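Local coordinates for protein cellulase (Soil metagenome, PDB 5I2U) that is a salt-tolerant cellulase of glycoside hydrolase family 5 that probably hydrolyses the beta-1,4-glucosidic bonds of cellulose with a TIM-barrel domain, at residues R57-G62 / W284-K289; M295-A300 / L310-G315. One frame throughout, in Å; residues are numbered along the deposited sequence.

Contact 1 (R57-G62 / W284-K289)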
loop_
_atom_site.group_PDB
_atom_site.type_symbol
_atom_site.label_atom_id
_atom_site.label_comp_id
_atom_site.label_asym_id
_atom_site.label_seq_id
_atom_site.Cartn_x
_atom_site.Cartn_y
_atom_site.Cartn_z
ATOM N N ARG A 57 -2.080 -7.681 -6.383
ATOM C CA ARG A 57 -0.632 -7.828 -6.240
ATOM C C ARG A 57 0.044 -6.732 -7.033
ATOM O O ARG A 57 -0.261 -6.536 -8.204
ATOM C CB ARG A 57 -0.178 -9.175 -6.781
ATOM C CG ARG A 57 -0.738 -10.371 -6.025
ATOM C CD ARG A 57 -1.455 -11.253 -7.006
ATOM N NE ARG A 57 -2.087 -12.419 -6.413
ATOM C CZ ARG A 57 -3.044 -13.125 -7.012
ATOM N NH1 ARG A 57 -3.468 -12.804 -8.238
ATOM N NH2 ARG A 57 -3.578 -14.172 -6.383
ATOM N N GLY A 58 0.942 -5.999 -6.381
ATOM C CA GLY A 58 1.680 -4.937 -7.055
ATOM C C GLY A 58 2.860 -4.386 -6.271
ATOM O O GLY A 58 3.437 -5.076 -5.430
ATOM N N ALA A 59 3.199 -3.137 -6.560
ATOM C CA ALA A 59 4.408 -2.507 -6.051
ATOM C C ALA A 59 4.147 -1.058 -5.612
ATOM O O ALA A 59 3.345 -0.366 -6.216
ATOM C CB ALA A 59 5.482 -2.554 -7.119
ATOM N N SER A 60 4.828 -0.641 -4.543
ATOM C CA SER A 60 4.774 0.722 -4.037
ATOM C C SER A 60 5.959 1.533 -4.528
ATOM O O SER A 60 7.099 1.069 -4.485
ATOM C CB SER A 60 4.793 0.725 -2.519
ATOM O OG SER A 60 4.602 2.035 -2.002
ATOM N N LEU A 61 5.680 2.750 -5.000
ATOM C CA LEU A 61 6.735 3.745 -5.193
ATOM C C LEU A 61 7.214 4.069 -3.794
ATOM O O LEU A 61 6.484 3.856 -2.819
ATOM C CB LEU A 61 6.213 5.000 -5.886
ATOM C CG LEU A 61 5.559 4.798 -7.260
ATOM C CD1 LEU A 61 5.002 6.099 -7.810
ATOM C CD2 LEU A 61 6.542 4.202 -8.260
ATOM N N GLY A 62 8.457 4.508 -3.671
ATOM C CA GLY A 62 8.979 4.894 -2.368
ATOM C C GLY A 62 8.549 6.318 -2.031
ATOM O O GLY A 62 7.956 7.016 -2.857
ATOM N N TRP A 284 7.615 -3.281 -1.601
ATOM C CA TRP A 284 8.371 -2.005 -1.422
ATOM C C TRP A 284 9.877 -2.192 -1.702
ATOM O O TRP A 284 10.454 -3.156 -1.194
ATOM C CB TRP A 284 8.196 -1.568 0.025
ATOM C CG TRP A 284 8.950 -0.345 0.489
ATOM C CD1 TRP A 284 10.245 -0.291 0.937
ATOM C CD2 TRP A 284 8.443 0.988 0.569
ATOM N NE1 TRP A 284 10.577 0.995 1.270
ATOM C CE2 TRP A 284 9.491 1.802 1.062
ATOM C CE3 TRP A 284 7.215 1.583 0.243
ATOM C CZ2 TRP A 284 9.336 3.183 1.268
ATOM C CZ3 TRP A 284 7.060 2.947 0.455
ATOM C CH2 TRP A 284 8.115 3.732 0.974
ATOM N N SER A 285 10.571 -1.323 -2.453
ATOM C CA SER A 285 10.066 -0.112 -3.109
ATOM C C SER A 285 10.682 0.051 -4.483
ATOM O O SER A 285 11.853 -0.338 -4.724
ATOM C CB SER A 285 10.385 1.159 -2.299
ATOM O OG SER A 285 11.765 1.305 -2.018
ATOM N N VAL A 286 9.908 0.699 -5.353
ATOM C CA VAL A 286 10.362 1.068 -6.699
ATOM C C VAL A 286 11.166 2.347 -6.525
ATOM O O VAL A 286 10.632 3.456 -6.577
ATOM C CB VAL A 286 9.199 1.293 -7.677
ATOM C CG1 VAL A 286 9.726 1.652 -9.049
ATOM C CG2 VAL A 286 8.305 0.059 -7.752
ATOM N N SER A 287 12.450 2.155 -6.287
ATOM C CA SER A 287 13.383 3.217 -5.931
ATOM C C SER A 287 14.809 2.702 -6.217
ATOM O O SER A 287 14.987 1.512 -6.489
ATOM C CB SER A 287 13.218 3.584 -4.443
ATOM O OG SER A 287 13.404 2.461 -3.564
ATOM N N ASP A 288 15.805 3.584 -6.126
ATOM C CA ASP A 288 17.181 3.282 -6.545
ATOM C C ASP A 288 18.283 3.671 -5.550
ATOM O O ASP A 288 19.416 3.922 -5.917
ATOM C CB ASP A 288 17.461 3.881 -7.935
ATOM C CG ASP A 288 17.143 5.366 -8.035
ATOM O OD1 ASP A 288 16.709 5.978 -7.042
ATOM O OD2 ASP A 288 17.287 5.928 -9.153
ATOM N N LYS A 289 17.946 3.692 -4.271
ATOM C CA LYS A 289 18.932 3.908 -3.226
ATOM C C LYS A 289 19.816 2.656 -3.159
ATOM O O LYS A 289 19.393 1.588 -3.592
ATOM C CB LYS A 289 18.196 4.168 -1.915
ATOM C CG LYS A 289 19.047 4.418 -0.676
ATOM C CD LYS A 289 18.132 4.921 0.435
ATOM C CE LYS A 289 18.796 4.948 1.804
ATOM N NZ LYS A 289 17.828 5.378 2.852
#
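Val-286 is fixed to Ser-60 through its backbone: its N donates to Ser-60 O at 3.0 Å, nearly straight at 169°, with the donor in the plane of the carbonyl. CG1 of Val-286 stands anti to the backbone N (chi1 -179°), which leaves Val-286 CG2 beside that N, 3.6 Å from Ser-60 O and 3.9 Å from Ala-59 CB. Leu-61 meets the same valine through CD2, 4.0 Å from Val-286 CB, the two side chains passing each other at a slant. Ser-60 and Trp-284 lie on the other face of the sheet from Leu-61 and Val-286. Strands 57-61 and 281-286 are the first and last of the eight parallel strands, so their pairing is the seam that closes the TIM barrel. A cis peptide joins Trp-284 to Ser-285; as in other family 5 enzymes, this tryptophan at the end of the last strand probably lines the sugar-binding cleft, and a bound glycerol touches its side chain. Ser-60 OG comes to the edge of the indole near its plane, 3.5 Å from Trp-284 CE3. Ser-60 OG donates to Leu-61 O at 2.7 Å and is also hydrogen-bonded to Arg-89 NH1, two partners that limit its rotation. Gly-62 takes the ring from above: its CA sits 4.1 Å from the centroid of the six-membered ring of Trp-284, a CH-pi contact 29° off the normal. Ser-285 CB lies over that same face, 3.3 Å from the Trp-284 ring plane and offset toward the rim. Beyond the two segments, His-130 meets the indole with its ring almost parallel, and Trp-63 meets it steeply.

Contact 2 (M295-A300 / L310-G315)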
loop_
_atom_site.group_PDB
_atom_site.type_symbol
_atom_site.label_atom_id
_atom_site.label_comp_id
_atom_site.label_asym_id
_atom_site.label_seq_id
_atom_site.Cartn_x
_atom_site.Cartn_y
_atom_site.Cartn_z
ATOM N N MET A 295 14.341 -1.509 -5.606
ATOM C CA MET A 295 14.280 -2.536 -6.677
ATOM C C MET A 295 15.117 -2.255 -7.934
ATOM O O MET A 295 15.349 -3.179 -8.720
ATOM C CB MET A 295 12.830 -2.749 -7.101
ATOM C CG MET A 295 11.955 -3.346 -6.012
ATOM S SD MET A 295 10.193 -3.288 -6.409
ATOM C CE MET A 295 9.520 -3.762 -4.813
ATOM N N LEU A 296 15.533 -0.999 -8.143
ATOM C CA LEU A 296 16.176 -0.576 -9.402
ATOM C C LEU A 296 17.573 -0.000 -9.197
ATOM O O LEU A 296 17.870 0.564 -8.159
ATOM C CB LEU A 296 15.322 0.494 -10.084
ATOM C CG LEU A 296 13.871 0.127 -10.412
ATOM C CD1 LEU A 296 13.092 1.376 -10.815
ATOM C CD2 LEU A 296 13.814 -0.932 -11.501
ATOM N N LEU A 297 18.422 -0.134 -10.209
ATOM C CA LEU A 297 19.705 0.582 -10.239
ATOM C C LEU A 297 19.479 2.055 -10.613
ATOM O O LEU A 297 18.546 2.358 -11.346
ATOM C CB LEU A 297 20.658 -0.033 -11.259
ATOM C CG LEU A 297 21.135 -1.453 -11.004
ATOM C CD1 LEU A 297 22.151 -1.832 -12.071
ATOM C CD2 LEU A 297 21.747 -1.613 -9.618
ATOM N N PRO A 298 20.327 2.970 -10.099
ATOM C CA PRO A 298 20.215 4.392 -10.457
ATOM C C PRO A 298 20.242 4.687 -11.951
ATOM O O PRO A 298 19.632 5.640 -12.381
ATOM C CB PRO A 298 21.422 5.016 -9.752
ATOM C CG PRO A 298 21.575 4.164 -8.526
ATOM C CD PRO A 298 21.220 2.773 -8.937
ATOM N N ARG A 299 20.935 3.852 -12.720
ATOM C CA ARG A 299 20.992 3.963 -14.173
ATOM C C ARG A 299 19.646 3.838 -14.857
ATOM O O ARG A 299 19.484 4.323 -15.968
ATOM C CB ARG A 299 21.937 2.895 -14.730
ATOM C CG ARG A 299 22.130 2.938 -16.240
ATOM C CD ARG A 299 23.410 2.234 -16.642
ATOM N NE ARG A 299 23.507 0.895 -16.068
ATOM C CZ ARG A 299 22.990 -0.220 -16.594
ATOM N NH1 ARG A 299 22.320 -0.195 -17.748
ATOM N NH2 ARG A 299 23.146 -1.373 -15.948
ATOM N N ALA A 300 18.692 3.180 -14.201
ATOM C CA ALA A 300 17.376 2.948 -14.771
ATOM C C ALA A 300 16.692 4.252 -15.177
ATOM O O ALA A 300 16.840 5.265 -14.498
ATOM C CB ALA A 300 16.516 2.183 -13.792
ATOM N N LEU A 310 19.007 -3.841 -15.080
ATOM C CA LEU A 310 18.626 -2.666 -14.300
ATOM C C LEU A 310 17.819 -3.006 -13.066
ATOM O O LEU A 310 17.626 -2.150 -12.196
ATOM C CB LEU A 310 17.845 -1.686 -15.179
ATOM C CG LEU A 310 18.710 -1.002 -16.238
ATOM C CD1 LEU A 310 17.849 -0.374 -17.326
ATOM C CD2 LEU A 310 19.596 0.058 -15.594
ATOM N N LEU A 311 17.347 -4.238 -12.998
ATOM C CA LEU A 311 16.625 -4.724 -11.843
ATOM C C LEU A 311 17.612 -5.217 -10.817
ATOM O O LEU A 311 18.513 -5.973 -11.138
ATOM C CB LEU A 311 15.707 -5.878 -12.235
ATOM C CG LEU A 311 14.592 -5.541 -13.213
ATOM C CD1 LEU A 311 13.853 -6.812 -13.628
ATOM C CD2 LEU A 311 13.637 -4.521 -12.615
ATOM N N LYS A 312 17.450 -4.762 -9.591
ATOM C CA LYS A 312 18.188 -5.308 -8.474
ATOM C C LYS A 312 17.641 -6.721 -8.187
ATOM O O LYS A 312 16.533 -7.050 -8.614
ATOM C CB LYS A 312 18.031 -4.412 -7.245
ATOM C CG LYS A 312 18.762 -3.078 -7.336
ATOM C CD LYS A 312 20.150 -3.131 -6.702
ATOM C CE LYS A 312 20.103 -3.117 -5.183
ATOM N NZ LYS A 312 19.681 -1.784 -4.654
ATOM N N PRO A 313 18.407 -7.548 -7.454
ATOM C CA PRO A 313 17.915 -8.870 -7.041
ATOM C C PRO A 313 16.482 -8.864 -6.470
ATOM O O PRO A 313 15.645 -9.659 -6.902
ATOM C CB PRO A 313 18.915 -9.293 -5.973
ATOM C CG PRO A 313 20.175 -8.572 -6.309
ATOM C CD PRO A 313 19.782 -7.296 -6.985
ATOM N N TRP A 314 16.203 -7.943 -5.547
ATOM C CA TRP A 314 14.842 -7.751 -5.008
ATOM C C TRP A 314 13.834 -7.291 -6.071
ATOM O O TRP A 314 12.659 -7.653 -6.013
ATOM C CB TRP A 314 14.886 -6.800 -3.803
ATOM C CG TRP A 314 13.566 -6.338 -3.273
ATOM C CD1 TRP A 314 13.214 -5.062 -3.047
ATOM C CD2 TRP A 314 12.421 -7.139 -2.930
ATOM N NE1 TRP A 314 11.935 -4.987 -2.565
ATOM C CE2 TRP A 314 11.423 -6.253 -2.480
ATOM C CE3 TRP A 314 12.149 -8.518 -2.942
ATOM C CZ2 TRP A 314 10.161 -6.687 -2.067
ATOM C CZ3 TRP A 314 10.899 -8.958 -2.512
ATOM C CH2 TRP A 314 9.921 -8.040 -2.087
ATOM N N GLY A 315 14.300 -6.505 -7.042
ATOM C CA GLY A 315 13.492 -6.110 -8.200
ATOM C C GLY A 315 13.059 -7.303 -9.033
ATOM O O GLY A 315 11.877 -7.448 -9.349
#
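Met-295 turns CG beside its backbone N (chi1 -65°) and runs extended from there, while Trp-314 swings its indole anti to its own N (chi1 171°), and the two side chains meet at a slant. Met-295 CG lies 3.6 Å from Trp-314 CD1, and Met-295 CE reaches Trp-314 NE1 at 3.5 Å. The sulfur completes a Met-aromatic contact, SD of Met-295 being 5.0 Å from the centroid of the five-membered ring of Trp-314. Trp-314 NE1 donates its hydrogen to Trp-284 O; replacing the tryptophan with alanine would probably leave that carbonyl without its donor and open a gap beside the methionine. At the far end, a bend at chi3 (51°) folds Arg-299 back, so that Leu-310 CD2 sits 3.4 Å above the plane of the Arg-299 guanidinium, over its centre. Leu-310 CD2 also lies 3.5 Å from Ala-300 N, in the type I turn 297-300. Between these ends the backbones join by two hydrogen bonds, Lys-312 N to Met-295 O at 2.8 Å, approaching from above the carbonyl plane, and Leu-297 N to Leu-310 O at 2.9 Å. Lys-312 lays its CD against CD2 of Leu-297, then curls its amine to the carbonyls of Glu-291 and Ser-294. Lys-312 is also the N-cap residue of helix 313-325, and the single bridge of Leu-296 with Leu-311 lies just ahead of it: the long loop that follows the last barrel strand folds back on itself before entering the final helix of the TIM barrel.

Overall arrangement
From the N terminus the chain enters the barrel in strand 57-61, runs through the six strands in between with their intervening helices, and returns in strand 281-286, where contact 1 closes a loop of more than 200 residues. Contact 2 follows in series and neither encloses nor crosses it: after the last strand the chain loops outward, and 295-300 is met again by 310-315 only ten residues later. The centres of contact 1 and contact 2 are about 10 Å apart. Besides the indole bond to the last strand, Ser-285 O probably accepts a hydrogen bond from Met-295 N, so the barrel seam is tied to the outer loop and to helix 313-325.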